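Local coordinates for protein elongation factor G (Thermus thermophilus, PDB 1WDT) that binds GTP and magnesium and, as an elongation factor G homologue, probably acts as a GTPase in the elongation phase of translation, at residues Y302-R307 and G345-V350; P283-V288 and G359-Q364; H477-D482 and S548-Q553. All blocks are in the same frame, centred on the assembly; numbering follows the deposited sequence.

Contact 1: Y302-R307 and G345-V350; sequences YLRLYR and GFVLGV
Arg-304 folds back along its own strand, so that its guanidinium lies against Gly-345. With CG anti to the backbone N (chi1 159°) and the chain bent at the next bond (chi2 59°), Arg-304 NE donates to Leu-305 O at 2.9 Å from above the carbonyl plane. Gly-345 N approaches the same Leu-305 O at 2.8 Å nearly along its C=O axis, leaving two donors on one oxygen from different directions. Arg-304 NH2 sits 3.6 Å from Gly-345 CA, while Tyr-306 CD1 lies over one face of the guanidinium. NH1 and NH2 continue to Ala-97 O and, as a salt bridge, Asp-99 of the GTP-binding domain.

The strands 302-307 and 347-350 run antiparallel in the beta-barrel of domain 2, the latter at the end of the sheet. Leu-303 and Leu-348 form the hydrogen-bonded pair, and Leu-305 N meets Phe-346 O at 3.0 Å in an almost straight bond (178°). Toward strand 285-294, a classic beta bulge sets Tyr-306 and Arg-307 together opposite Leu-285.

Leu-303 lies on the opposite face of the sheet from Arg-304; its CG meets Val-350 CG2 at 3.9 Å, the two side chains crossing obliquely. Val-347, on the Arg-304 face, sets CG1 3.7 Å from Leu-303 O, and the Phe-346 ring leads away to Phe-77.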
ATOM      1  N   TYR A 302      -5.485  -7.242 -15.456  1.00 15.71           N
ATOM      2  CA  TYR A 302      -4.945  -8.524 -15.023  1.00 12.00           C
ATOM      3  C   TYR A 302      -5.965  -9.199 -14.103  1.00 15.88           C
ATOM      4  O   TYR A 302      -6.296  -8.683 -13.039  1.00 12.18           O
ATOM      5  CB  TYR A 302      -3.612  -8.305 -14.299  1.00 18.36           C
ATOM      6  CG  TYR A 302      -2.533  -7.783 -15.224  1.00 24.90           C
ATOM      7  CD1 TYR A 302      -1.475  -8.598 -15.621  1.00 30.21           C
ATOM      8  CD2 TYR A 302      -2.623  -6.507 -15.777  1.00 13.45           C
ATOM      9  CE1 TYR A 302      -0.540  -8.159 -16.553  1.00 29.99           C
ATOM     10  CE2 TYR A 302      -1.693  -6.059 -16.715  1.00 21.89           C
ATOM     11  CZ  TYR A 302      -0.659  -6.890 -17.100  1.00 25.02           C
ATOM     12  OH  TYR A 302       0.237  -6.464 -18.049  1.00 38.03           O
ATOM     13  N   LEU A 303      -6.460 -10.357 -14.521  1.00 14.85           N
ATOM     14  CA  LEU A 303      -7.457 -11.068 -13.738  1.00 18.42           C
ATOM     15  C   LEU A 303      -6.952 -12.375 -13.163  1.00 12.48           C
ATOM     16  O   LEU A 303      -6.137 -13.057 -13.766  1.00 17.28           O
ATOM     17  CB  LEU A 303      -8.686 -11.398 -14.600  1.00 18.64           C
ATOM     18  CG  LEU A 303      -9.262 -10.371 -15.575  1.00 38.23           C
ATOM     19  CD1 LEU A 303     -10.660 -10.820 -15.976  1.00 31.29           C
ATOM     20  CD2 LEU A 303      -9.316  -8.989 -14.943  1.00 31.67           C
ATOM     21  N   ARG A 304      -7.447 -12.708 -11.981  1.00 14.25           N
ATOM     22  CA  ARG A 304      -7.123 -13.975 -11.359  1.00 12.42           C
ATOM     23  C   ARG A 304      -8.427 -14.747 -11.453  1.00 10.46           C
ATOM     24  O   ARG A 304      -9.462 -14.248 -11.034  1.00 10.54           O
ATOM     25  CB  ARG A 304      -6.759 -13.815  -9.879  1.00 17.83           C
ATOM     26  CG  ARG A 304      -6.910 -15.119  -9.090  1.00  9.83           C
ATOM     27  CD  ARG A 304      -6.034 -16.227  -9.674  1.00  9.59           C
ATOM     28  NE  ARG A 304      -6.496 -17.565  -9.297  1.00 15.62           N
ATOM     29  CZ  ARG A 304      -6.323 -18.130  -8.104  1.00 17.25           C
ATOM     30  NH1 ARG A 304      -5.684 -17.488  -7.134  1.00 13.10           N
ATOM     31  NH2 ARG A 304      -6.798 -19.351  -7.881  1.00 15.59           N
ATOM     32  N   LEU A 305      -8.394 -15.939 -12.029  1.00  9.45           N
ATOM     33  CA  LEU A 305      -9.608 -16.736 -12.100  1.00 12.10           C
ATOM     34  C   LEU A 305      -9.505 -17.686 -10.923  1.00 10.39           C
ATOM     35  O   LEU A 305      -8.692 -18.611 -10.925  1.00 12.27           O
ATOM     36  CB  LEU A 305      -9.679 -17.506 -13.417  1.00  8.18           C
ATOM     37  CG  LEU A 305     -10.895 -18.408 -13.681  1.00 13.45           C
ATOM     38  CD1 LEU A 305     -12.186 -17.574 -13.753  1.00  5.11           C
ATOM     39  CD2 LEU A 305     -10.666 -19.171 -15.000  1.00  5.22           C
ATOM     40  N   TYR A 306     -10.307 -17.422  -9.900  1.00 10.91           N
ATOM     41  CA  TYR A 306     -10.319 -18.231  -8.685  1.00 16.38           C
ATOM     42  C   TYR A 306     -11.059 -19.548  -8.851  1.00 19.04           C
ATOM     43  O   TYR A 306     -10.768 -20.523  -8.156  1.00 18.86           O
ATOM     44  CB  TYR A 306     -10.999 -17.463  -7.553  1.00 13.96           C
ATOM     45  CG  TYR A 306     -10.287 -16.212  -7.113  1.00 20.07           C
ATOM     46  CD1 TYR A 306      -9.071 -16.285  -6.426  1.00 14.70           C
ATOM     47  CD2 TYR A 306     -10.851 -14.950  -7.336  1.00 10.90           C
ATOM     48  CE1 TYR A 306      -8.439 -15.133  -5.959  1.00 10.85           C
ATOM     49  CE2 TYR A 306     -10.228 -13.794  -6.879  1.00 14.96           C
ATOM     50  CZ  TYR A 306      -9.020 -13.894  -6.187  1.00 15.26           C
ATOM     51  OH  TYR A 306      -8.407 -12.762  -5.712  1.00 17.92           O
ATOM     52  N   ARG A 307     -12.023 -19.577  -9.763  1.00 13.96           N
ATOM     53  CA  ARG A 307     -12.821 -20.779  -9.951  1.00 11.86           C
ATOM     54  C   ARG A 307     -13.513 -20.809 -11.303  1.00 16.79           C
ATOM     55  O   ARG A 307     -13.859 -19.767 -11.866  1.00  9.47           O
ATOM     56  CB  ARG A 307     -13.866 -20.845  -8.836  1.00 19.66           C
ATOM     57  CG  ARG A 307     -14.691 -22.110  -8.771  1.00 25.66           C
ATOM     58  CD  ARG A 307     -15.719 -21.963  -7.664  1.00 26.66           C
ATOM     59  NE  ARG A 307     -16.694 -20.919  -7.967  1.00 20.13           N
ATOM     60  CZ  ARG A 307     -17.429 -20.288  -7.056  1.00 23.49           C
ATOM     61  NH1 ARG A 307     -17.291 -20.590  -5.775  1.00 26.72           N
ATOM     62  NH2 ARG A 307     -18.319 -19.372  -7.426  1.00 21.73           N
ATOM     63  N   GLY A 345      -6.964 -20.794 -11.294  1.00  8.99           N
ATOM     64  CA  GLY A 345      -5.543 -20.749 -10.997  1.00 17.80           C
ATOM     65  C   GLY A 345      -4.869 -19.859 -12.026  1.00 23.21           C
ATOM     66  O   GLY A 345      -3.840 -19.235 -11.769  1.00 14.85           O
ATOM     67  N   PHE A 346      -5.466 -19.802 -13.208  1.00 21.33           N
ATOM     68  CA  PHE A 346      -4.943 -18.984 -14.289  1.00 14.04           C
ATOM     69  C   PHE A 346      -4.991 -17.491 -13.965  1.00 14.26           C
ATOM     70  O   PHE A 346      -5.868 -17.022 -13.243  1.00 15.99           O
ATOM     71  CB  PHE A 346      -5.763 -19.205 -15.566  1.00 13.01           C
ATOM     72  CG  PHE A 346      -5.173 -20.207 -16.510  1.00 13.71           C
ATOM     73  CD1 PHE A 346      -5.039 -21.543 -16.140  1.00 10.83           C
ATOM     74  CD2 PHE A 346      -4.764 -19.815 -17.785  1.00 11.72           C
ATOM     75  CE1 PHE A 346      -4.507 -22.479 -17.031  1.00  2.37           C
ATOM     76  CE2 PHE A 346      -4.229 -20.742 -18.684  1.00  8.48           C
ATOM     77  CZ  PHE A 346      -4.101 -22.076 -18.305  1.00 14.26           C
ATOM     78  N   VAL A 347      -4.017 -16.757 -14.486  1.00  8.50           N
ATOM     79  CA  VAL A 347      -3.987 -15.307 -14.361  1.00 11.85           C
ATOM     80  C   VAL A 347      -4.131 -14.876 -15.825  1.00 13.65           C
ATOM     81  O   VAL A 347      -3.391 -15.340 -16.684  1.00  8.13           O
ATOM     82  CB  VAL A 347      -2.652 -14.797 -13.795  1.00 13.86           C
ATOM     83  CG1 VAL A 347      -2.490 -13.317 -14.113  1.00 12.85           C
ATOM     84  CG2 VAL A 347      -2.619 -15.021 -12.283  1.00 10.04           C
ATOM     85  N   LEU A 348      -5.093 -14.011 -16.113  1.00 12.31           N
ATOM     86  CA  LEU A 348      -5.322 -13.576 -17.482  1.00 14.49           C
ATOM     87  C   LEU A 348      -5.078 -12.086 -17.708  1.00 20.29           C
ATOM     88  O   LEU A 348      -5.198 -11.277 -16.787  1.00 18.68           O
ATOM     89  CB  LEU A 348      -6.759 -13.909 -17.885  1.00  9.95           C
ATOM     90  CG  LEU A 348      -7.168 -15.384 -17.887  1.00 15.44           C
ATOM     91  CD1 LEU A 348      -8.665 -15.497 -18.163  1.00 18.51           C
ATOM     92  CD2 LEU A 348      -6.369 -16.139 -18.936  1.00  8.85           C
ATOM     93  N   GLY A 349      -4.738 -11.740 -18.947  1.00 19.07           N
ATOM     94  CA  GLY A 349      -4.517 -10.350 -19.309  1.00 12.10           C
ATOM     95  C   GLY A 349      -5.587  -9.955 -20.316  1.00 19.86           C
ATOM     96  O   GLY A 349      -5.725 -10.588 -21.365  1.00 15.30           O
ATOM     97  N   VAL A 350      -6.356  -8.921 -20.005  1.00 17.97           N
ATOM     98  CA  VAL A 350      -7.419  -8.473 -20.900  1.00 10.67           C
ATOM     99  C   VAL A 350      -7.062  -7.115 -21.513  1.00 11.08           C
ATOM    100  O   VAL A 350      -7.036  -6.099 -20.821  1.00 15.94           O
ATOM    101  CB  VAL A 350      -8.763  -8.339 -20.144  1.00 15.28           C
ATOM    102  CG1 VAL A 350      -9.887  -8.024 -21.127  1.00 10.15           C
ATOM    103  CG2 VAL A 350      -9.056  -9.622 -19.362  1.00 14.02           C
TER

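Contact 2: P283-V288 and G359-Q364; sequences PPLAKV and GMVLWQ
Strands 285-288 and 361-363 run antiparallel, their axes 4.5 Å apart at 152°, with Ala-286 and Leu-362 as the hydrogen-bonded pair and Leu-285/Trp-363 and Lys-287/Val-361 as the non-hydrogen-bonded pairs beside it. Beyond both ends of the short strand 361-363 the pairing continues through Gly-359 N to Val-288 O and Gln-364 N to Pro-284 O.

Between Ala-286, Leu-362 and Val-288 the side-chain contacts are aliphatic. Ala-286 CB and Leu-362 CB meet at 4.1 Å. Leu-362 CD2 lies against Val-288 CG2 at 3.9 Å; Leu-305 and Leu-303 of the next strand add to this layer of the domain 2 barrel. On the other face, Val-361 CG1, anti to its own nitrogen (chi1 -179°), comes to 3.5 Å from Ala-286 O and also touches Leu-285 CD1. Lys-287 runs out fully extended, its CG 3.6 Å from Met-360 O and its CE alongside Gly-359. Its NZ hydrogen-bonds Pro-374 O, forms a salt bridge with Glu-96, and makes a weak bond to a water that donates to Gly-359 O.

At the far end the straight chain of Gln-364 passes across the Pro-284 ring, with Gln-364 CB 3.7 Å from Pro-284 CD and Gln-364 CD 3.6 Å from Pro-284 CG. With an alanine here, everything beyond CB is lost, which would probably uncover this side of the proline ring while leaving the backbone bond to Pro-284 O in place.

The register thus rests on main-chain bonds that do not depend on side-chain identity, while the charge of Lys-287, balanced by Glu-96, probably links this strand pair to the GTP-binding domain.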
ATOM      1  N   PRO A 283     -19.168 -22.249 -10.694  1.00 20.40           N
ATOM      2  CA  PRO A 283     -19.142 -21.281 -11.795  1.00 27.02           C
ATOM      3  C   PRO A 283     -17.981 -20.285 -11.704  1.00 25.27           C
ATOM      4  O   PRO A 283     -17.428 -20.051 -10.625  1.00 21.55           O
ATOM      5  CB  PRO A 283     -20.514 -20.611 -11.697  1.00 20.81           C
ATOM      6  CG  PRO A 283     -20.791 -20.647 -10.235  1.00 23.48           C
ATOM      7  CD  PRO A 283     -20.349 -22.040  -9.836  1.00 18.76           C
ATOM      8  N   PRO A 284     -17.594 -19.694 -12.843  1.00 22.52           N
ATOM      9  CA  PRO A 284     -16.498 -18.726 -12.894  1.00 17.70           C
ATOM     10  C   PRO A 284     -16.572 -17.620 -11.840  1.00 16.72           C
ATOM     11  O   PRO A 284     -17.623 -17.016 -11.618  1.00 15.48           O
ATOM     12  CB  PRO A 284     -16.589 -18.188 -14.318  1.00 21.70           C
ATOM     13  CG  PRO A 284     -17.046 -19.392 -15.089  1.00 17.61           C
ATOM     14  CD  PRO A 284     -18.136 -19.947 -14.191  1.00 24.48           C
ATOM     15  N   LEU A 285     -15.446 -17.396 -11.168  1.00 15.62           N
ATOM     16  CA  LEU A 285     -15.306 -16.356 -10.152  1.00 12.20           C
ATOM     17  C   LEU A 285     -13.919 -15.782 -10.397  1.00 13.45           C
ATOM     18  O   LEU A 285     -12.934 -16.518 -10.420  1.00 11.69           O
ATOM     19  CB  LEU A 285     -15.393 -16.932  -8.728  1.00 11.62           C
ATOM     20  CG  LEU A 285     -15.236 -15.915  -7.578  1.00 15.83           C
ATOM     21  CD1 LEU A 285     -16.280 -14.822  -7.717  1.00 15.88           C
ATOM     22  CD2 LEU A 285     -15.377 -16.601  -6.223  1.00 20.26           C
ATOM     23  N   ALA A 286     -13.844 -14.471 -10.591  1.00 16.03           N
ATOM     24  CA  ALA A 286     -12.568 -13.822 -10.868  1.00  9.38           C
ATOM     25  C   ALA A 286     -12.516 -12.433 -10.265  1.00 17.24           C
ATOM     26  O   ALA A 286     -13.510 -11.931  -9.748  1.00 16.16           O
ATOM     27  CB  ALA A 286     -12.344 -13.735 -12.388  1.00  6.80           C
ATOM     28  N   LYS A 287     -11.340 -11.817 -10.338  1.00 15.89           N
ATOM     29  CA  LYS A 287     -11.141 -10.478  -9.811  1.00 15.86           C
ATOM     30  C   LYS A 287      -9.974  -9.788 -10.526  1.00 11.05           C
ATOM     31  O   LYS A 287      -8.971 -10.420 -10.841  1.00 13.57           O
ATOM     32  CB  LYS A 287     -10.857 -10.544  -8.302  1.00 21.87           C
ATOM     33  CG  LYS A 287     -10.730  -9.185  -7.627  1.00 19.72           C
ATOM     34  CD  LYS A 287     -10.428  -9.308  -6.135  1.00 25.75           C
ATOM     35  CE  LYS A 287     -10.298  -7.935  -5.498  1.00 29.17           C
ATOM     36  NZ  LYS A 287     -10.293  -7.982  -4.013  1.00 20.45           N
ATOM     37  N   VAL A 288     -10.128  -8.494 -10.790  1.00 14.45           N
ATOM     38  CA  VAL A 288      -9.072  -7.701 -11.414  1.00 16.08           C
ATOM     39  C   VAL A 288      -8.170  -7.311 -10.240  1.00 13.41           C
ATOM     40  O   VAL A 288      -8.564  -6.508  -9.395  1.00 13.16           O
ATOM     41  CB  VAL A 288      -9.642  -6.419 -12.060  1.00  9.31           C
ATOM     42  CG1 VAL A 288      -8.510  -5.622 -12.721  1.00 10.84           C
ATOM     43  CG2 VAL A 288     -10.720  -6.784 -13.085  1.00 10.35           C
ATOM     44  N   GLY A 359      -9.895  -4.231  -8.400  1.00 15.46           N
ATOM     45  CA  GLY A 359     -10.875  -4.503  -7.358  1.00 15.50           C
ATOM     46  C   GLY A 359     -12.210  -5.039  -7.846  1.00 19.72           C
ATOM     47  O   GLY A 359     -12.997  -5.571  -7.057  1.00 15.12           O
ATOM     48  N   MET A 360     -12.474  -4.904  -9.141  1.00 12.04           N
ATOM     49  CA  MET A 360     -13.730  -5.378  -9.706  1.00 11.75           C
ATOM     50  C   MET A 360     -13.806  -6.892  -9.709  1.00 11.63           C
ATOM     51  O   MET A 360     -12.852  -7.574 -10.073  1.00 12.94           O
ATOM     52  CB  MET A 360     -13.917  -4.841 -11.130  1.00  7.97           C
ATOM     53  CG  MET A 360     -14.426  -3.403 -11.169  1.00 12.60           C
ATOM     54  SD  MET A 360     -14.603  -2.747 -12.851  1.00 19.74           S
ATOM     55  CE  MET A 360     -15.825  -3.861 -13.528  1.00 15.96           C
ATOM     56  N   VAL A 361     -14.947  -7.414  -9.276  1.00 16.12           N
ATOM     57  CA  VAL A 361     -15.169  -8.850  -9.232  1.00  8.94           C
ATOM     58  C   VAL A 361     -15.918  -9.223 -10.516  1.00 17.31           C
ATOM     59  O   VAL A 361     -16.746  -8.445 -10.992  1.00  7.79           O
ATOM     60  CB  VAL A 361     -16.026  -9.222  -8.001  1.00 23.26           C
ATOM     61  CG1 VAL A 361     -16.232 -10.726  -7.938  1.00 25.45           C
ATOM     62  CG2 VAL A 361     -15.349  -8.703  -6.723  1.00 16.26           C
ATOM     63  N   LEU A 362     -15.609 -10.391 -11.077  1.00 15.33           N
ATOM     64  CA  LEU A 362     -16.252 -10.892 -12.307  1.00 15.65           C
ATOM     65  C   LEU A 362     -16.848 -12.266 -11.992  1.00 20.71           C
ATOM     66  O   LEU A 362     -16.278 -13.029 -11.218  1.00 13.36           O
ATOM     67  CB  LEU A 362     -15.234 -11.052 -13.449  1.00 15.62           C
ATOM     68  CG  LEU A 362     -14.530  -9.872 -14.139  1.00 20.35           C
ATOM     69  CD1 LEU A 362     -15.507  -9.130 -15.005  1.00 32.18           C
ATOM     70  CD2 LEU A 362     -13.914  -8.948 -13.117  1.00 16.92           C
ATOM     71  N   TRP A 363     -17.968 -12.612 -12.611  1.00 11.49           N
ATOM     72  CA  TRP A 363     -18.571 -13.898 -12.297  1.00 17.67           C
ATOM     73  C   TRP A 363     -19.609 -14.351 -13.311  1.00 18.52           C
ATOM     74  O   TRP A 363     -19.970 -13.616 -14.227  1.00 14.30           O
ATOM     75  CB  TRP A 363     -19.259 -13.789 -10.930  1.00 18.32           C
ATOM     76  CG  TRP A 363     -20.477 -12.901 -10.976  1.00 15.38           C
ATOM     77  CD1 TRP A 363     -21.744 -13.272 -11.327  1.00 24.97           C
ATOM     78  CD2 TRP A 363     -20.522 -11.475 -10.781  1.00 21.91           C
ATOM     79  NE1 TRP A 363     -22.570 -12.174 -11.372  1.00 14.63           N
ATOM     80  CE2 TRP A 363     -21.848 -11.058 -11.044  1.00 17.41           C
ATOM     81  CE3 TRP A 363     -19.569 -10.510 -10.414  1.00 19.77           C
ATOM     82  CZ2 TRP A 363     -22.248  -9.715 -10.955  1.00 21.43           C
ATOM     83  CZ3 TRP A 363     -19.966  -9.174 -10.325  1.00 11.10           C
ATOM     84  CH2 TRP A 363     -21.296  -8.791 -10.596  1.00 18.36           C
ATOM     85  N   GLN A 364     -20.078 -15.579 -13.122  1.00 18.92           N
ATOM     86  CA  GLN A 364     -21.155 -16.153 -13.922  1.00 23.72           C
ATOM     87  C   GLN A 364     -22.082 -16.725 -12.854  1.00 27.63           C
ATOM     88  O   GLN A 364     -21.613 -17.177 -11.808  1.00 25.16           O
ATOM     89  CB  GLN A 364     -20.664 -17.274 -14.840  1.00 21.11           C
ATOM     90  CG  GLN A 364     -20.005 -16.795 -16.119  1.00 16.20           C
ATOM     91  CD  GLN A 364     -19.728 -17.926 -17.075  1.00 20.43           C
ATOM     92  OE1 GLN A 364     -19.158 -17.725 -18.145  1.00 26.83           O
ATOM     93  NE2 GLN A 364     -20.137 -19.132 -16.698  1.00 24.67           N
TER
HETATM   94  O   HOH W   1     -19.241 -17.152  -9.346  1.00 31.48           O
HETATM   95  O   HOH W   2     -12.884  -6.649  -4.584  1.00 20.92           O

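Contact 3: H477-D482 and S548-Q553; sequences HGQYGD and SDLAFQ
Ser-548 OG stands between the first turn of helix 549-564 and the end of the Gln-479 side chain. As the N-cap it accepts a weak but straight bond from Ala-551 N at 3.3 Å (169°), and Gln-479 CD lies 3.2 Å from the same OG. The serine's first torsion, chi1 65°, places OG between the backbone N and the carbonyl carbon, from where it can turn back over the helix start. The Gln-479 chain is bent, which brings its amide there, and it crosses Leu-550 at about a right angle, with CD1 of the leucine against the amide.

The helix lies over the sheet of domain IV, a domain of the ribosomal protein S5-like clan; strand 479-489 is an inner strand between 464-472 and 533-541. Ala-551 CB makes a van der Waals contact with Tyr-480 O at 3.4 Å; the same carbonyl is hydrogen-bonded by Ser-547 OG. Gly-481 lets the helix come this close: a CB there would fall 2.6 Å from Ala-551 O, a clash. Gly-481 CA sits over the centre of one face of the Phe-552 ring, 4.1 Å from the centroid and 9° off the normal, a CH-pi contact. The ring's edge meets Asp-482 O, 3.4 Å from Phe-552 CE2, and Phe-552 also packs on Tyr-508 and on Ile-512 of helix 509-520. Tyr-480 and Asp-482 point away from the helix: the tyrosine stacks on His-543 and its OH bonds Lys-469, while Ser-541 and Gln-467 hold the carboxylate.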
ATOM      1  N   HIS A 477     -36.201  47.780  -7.752  1.00 97.16           N
ATOM      2  CA  HIS A 477     -36.177  47.721  -6.295  1.00 94.76           C
ATOM      3  C   HIS A 477     -34.762  47.773  -5.736  1.00 82.41           C
ATOM      4  O   HIS A 477     -33.784  47.541  -6.450  1.00 78.10           O
ATOM      5  CB  HIS A 477     -36.875  46.449  -5.796  1.00106.40           C
ATOM      6  CG  HIS A 477     -38.366  46.483  -5.933  1.00115.67           C
ATOM      7  ND1 HIS A 477     -39.156  47.395  -5.263  1.00117.86           N
ATOM      8  CD2 HIS A 477     -39.213  45.716  -6.660  1.00118.30           C
ATOM      9  CE1 HIS A 477     -40.422  47.188  -5.573  1.00118.07           C
ATOM     10  NE2 HIS A 477     -40.485  46.174  -6.419  1.00119.65           N
ATOM     11  N   GLY A 478     -34.670  48.089  -4.448  1.00 72.55           N
ATOM     12  CA  GLY A 478     -33.383  48.163  -3.788  1.00 58.14           C
ATOM     13  C   GLY A 478     -33.162  46.946  -2.913  1.00 45.98           C
ATOM     14  O   GLY A 478     -33.985  46.031  -2.877  1.00 39.69           O
ATOM     15  N   GLN A 479     -32.039  46.936  -2.209  1.00 42.78           N
ATOM     16  CA  GLN A 479     -31.695  45.837  -1.320  1.00 38.86           C
ATOM     17  C   GLN A 479     -31.440  46.412   0.059  1.00 36.18           C
ATOM     18  O   GLN A 479     -30.876  47.499   0.191  1.00 35.58           O
ATOM     19  CB  GLN A 479     -30.439  45.120  -1.824  1.00 49.02           C
ATOM     20  CG  GLN A 479     -30.658  44.279  -3.068  1.00 51.87           C
ATOM     21  CD  GLN A 479     -31.346  42.959  -2.768  1.00 64.76           C
ATOM     22  OE1 GLN A 479     -32.372  42.916  -2.088  1.00 66.20           O
ATOM     23  NE2 GLN A 479     -30.784  41.873  -3.282  1.00 67.43           N
ATOM     24  N   TYR A 480     -31.864  45.691   1.089  1.00 28.77           N
ATOM     25  CA  TYR A 480     -31.655  46.159   2.449  1.00 26.90           C
ATOM     26  C   TYR A 480     -31.363  45.037   3.437  1.00 20.90           C
ATOM     27  O   TYR A 480     -32.109  44.058   3.538  1.00 20.33           O
ATOM     28  CB  TYR A 480     -32.863  46.967   2.924  1.00 34.68           C
ATOM     29  CG  TYR A 480     -32.682  47.497   4.326  1.00 39.00           C
ATOM     30  CD1 TYR A 480     -33.043  46.729   5.436  1.00 29.89           C
ATOM     31  CD2 TYR A 480     -32.083  48.735   4.547  1.00 28.22           C
ATOM     32  CE1 TYR A 480     -32.810  47.184   6.729  1.00 20.05           C
ATOM     33  CE2 TYR A 480     -31.840  49.197   5.839  1.00 34.22           C
ATOM     34  CZ  TYR A 480     -32.205  48.415   6.923  1.00 26.19           C
ATOM     35  OH  TYR A 480     -31.940  48.852   8.197  1.00 26.53           O
ATOM     36  N   GLY A 481     -30.267  45.201   4.167  1.00 21.74           N
ATOM     37  CA  GLY A 481     -29.854  44.219   5.150  1.00 19.77           C
ATOM     38  C   GLY A 481     -29.169  44.940   6.290  1.00 26.57           C
ATOM     39  O   GLY A 481     -28.328  45.812   6.059  1.00 22.32           O
ATOM     40  N   ASP A 482     -29.520  44.575   7.520  1.00 21.41           N
ATOM     41  CA  ASP A 482     -28.957  45.216   8.707  1.00 17.94           C
ATOM     42  C   ASP A 482     -28.717  44.165   9.794  1.00 21.32           C
ATOM     43  O   ASP A 482     -29.654  43.523  10.261  1.00 14.25           O
ATOM     44  CB  ASP A 482     -29.937  46.283   9.200  1.00 19.38           C
ATOM     45  CG  ASP A 482     -29.416  47.070  10.397  1.00 33.63           C
ATOM     46  OD1 ASP A 482     -30.222  47.807  11.002  1.00 25.43           O
ATOM     47  OD2 ASP A 482     -28.216  46.967  10.729  1.00 25.99           O
ATOM     48  N   SER A 548     -33.640  40.866   1.378  1.00 30.80           N
ATOM     49  CA  SER A 548     -33.526  39.573   0.700  1.00 37.95           C
ATOM     50  C   SER A 548     -32.359  38.771   1.268  1.00 28.26           C
ATOM     51  O   SER A 548     -31.564  39.286   2.054  1.00 35.76           O
ATOM     52  CB  SER A 548     -33.295  39.784  -0.801  1.00 28.14           C
ATOM     53  OG  SER A 548     -32.043  40.412  -1.018  1.00 25.84           O
ATOM     54  N   ASP A 549     -32.245  37.514   0.856  1.00 28.99           N
ATOM     55  CA  ASP A 549     -31.156  36.675   1.325  1.00 30.59           C
ATOM     56  C   ASP A 549     -29.822  37.303   0.960  1.00 30.12           C
ATOM     57  O   ASP A 549     -28.911  37.384   1.787  1.00 28.62           O
ATOM     58  CB  ASP A 549     -31.233  35.280   0.701  1.00 43.73           C
ATOM     59  CG  ASP A 549     -32.366  34.452   1.259  1.00 44.58           C
ATOM     60  OD1 ASP A 549     -32.588  34.495   2.487  1.00 49.68           O
ATOM     61  OD2 ASP A 549     -33.024  33.742   0.472  1.00 53.45           O
ATOM     62  N   LEU A 550     -29.715  37.752  -0.286  1.00 22.96           N
ATOM     63  CA  LEU A 550     -28.485  38.359  -0.774  1.00 27.32           C
ATOM     64  C   LEU A 550     -28.065  39.544   0.091  1.00 23.79           C
ATOM     65  O   LEU A 550     -26.912  39.631   0.515  1.00 23.79           O
ATOM     66  CB  LEU A 550     -28.662  38.783  -2.240  1.00 37.27           C
ATOM     67  CG  LEU A 550     -27.518  39.477  -2.994  1.00 46.93           C
ATOM     68  CD1 LEU A 550     -27.515  40.962  -2.664  1.00 61.84           C
ATOM     69  CD2 LEU A 550     -26.183  38.830  -2.650  1.00 41.73           C
ATOM     70  N   ALA A 551     -29.011  40.442   0.358  1.00 28.11           N
ATOM     71  CA  ALA A 551     -28.766  41.628   1.178  1.00 22.86           C
ATOM     72  C   ALA A 551     -28.222  41.268   2.564  1.00 26.36           C
ATOM     73  O   ALA A 551     -27.263  41.879   3.045  1.00 28.59           O
ATOM     74  CB  ALA A 551     -30.061  42.429   1.320  1.00 23.97           C
ATOM     75  N   PHE A 552     -28.835  40.281   3.212  1.00 21.84           N
ATOM     76  CA  PHE A 552     -28.381  39.871   4.534  1.00 23.37           C
ATOM     77  C   PHE A 552     -27.062  39.117   4.502  1.00 20.08           C
ATOM     78  O   PHE A 552     -26.252  39.249   5.418  1.00 26.37           O
ATOM     79  CB  PHE A 552     -29.462  39.057   5.255  1.00 19.06           C
ATOM     80  CG  PHE A 552     -30.438  39.914   6.015  1.00 21.82           C
ATOM     81  CD1 PHE A 552     -31.720  40.140   5.529  1.00 21.02           C
ATOM     82  CD2 PHE A 552     -30.045  40.543   7.197  1.00 17.20           C
ATOM     83  CE1 PHE A 552     -32.598  40.984   6.210  1.00 28.81           C
ATOM     84  CE2 PHE A 552     -30.915  41.388   7.884  1.00 16.50           C
ATOM     85  CZ  PHE A 552     -32.193  41.609   7.389  1.00 22.91           C
ATOM     86  N   GLN A 553     -26.837  38.327   3.455  1.00 24.71           N
ATOM     87  CA  GLN A 553     -25.572  37.611   3.337  1.00 24.91           C
ATOM     88  C   GLN A 553     -24.472  38.671   3.297  1.00 23.69           C
ATOM     89  O   GLN A 553     -23.465  38.578   4.005  1.00 25.19           O
ATOM     90  CB  GLN A 553     -25.528  36.786   2.049  1.00 30.22           C
ATOM     91  CG  GLN A 553     -26.510  35.633   2.005  1.00 40.28           C
ATOM     92  CD  GLN A 553     -26.370  34.797   0.744  1.00 55.41           C
ATOM     93  OE1 GLN A 553     -26.602  35.277  -0.365  1.00 54.57           O
ATOM     94  NE2 GLN A 553     -25.985  33.538   0.911  1.00 69.86           N
TER

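How the contacts relate
Contacts 1 and 2 belong to one sheet and one domain, where strands 285-294 and 298-307 are neighbours. Along the chain, contact 1 lies inside the loop closed by contact 2. They touch through Tyr-306 N to Leu-285 O and through Leu-303 CD2 against Val-288 CG2. Contact 1 is almost wholly buried, against the GTP-binding domain; contact 2 is partly buried, with Pro-283 exposed. Both rest on backbone hydrogen bonds. Contact 3, centred about 64 Å from the centre of contact 1 and 58 Å from that of contact 2, is also largely buried, though exposed at Leu-550. It joins a helix to a strand in domain IV, and side chains, a cap and a ring over glycine replace strand-to-strand bonding.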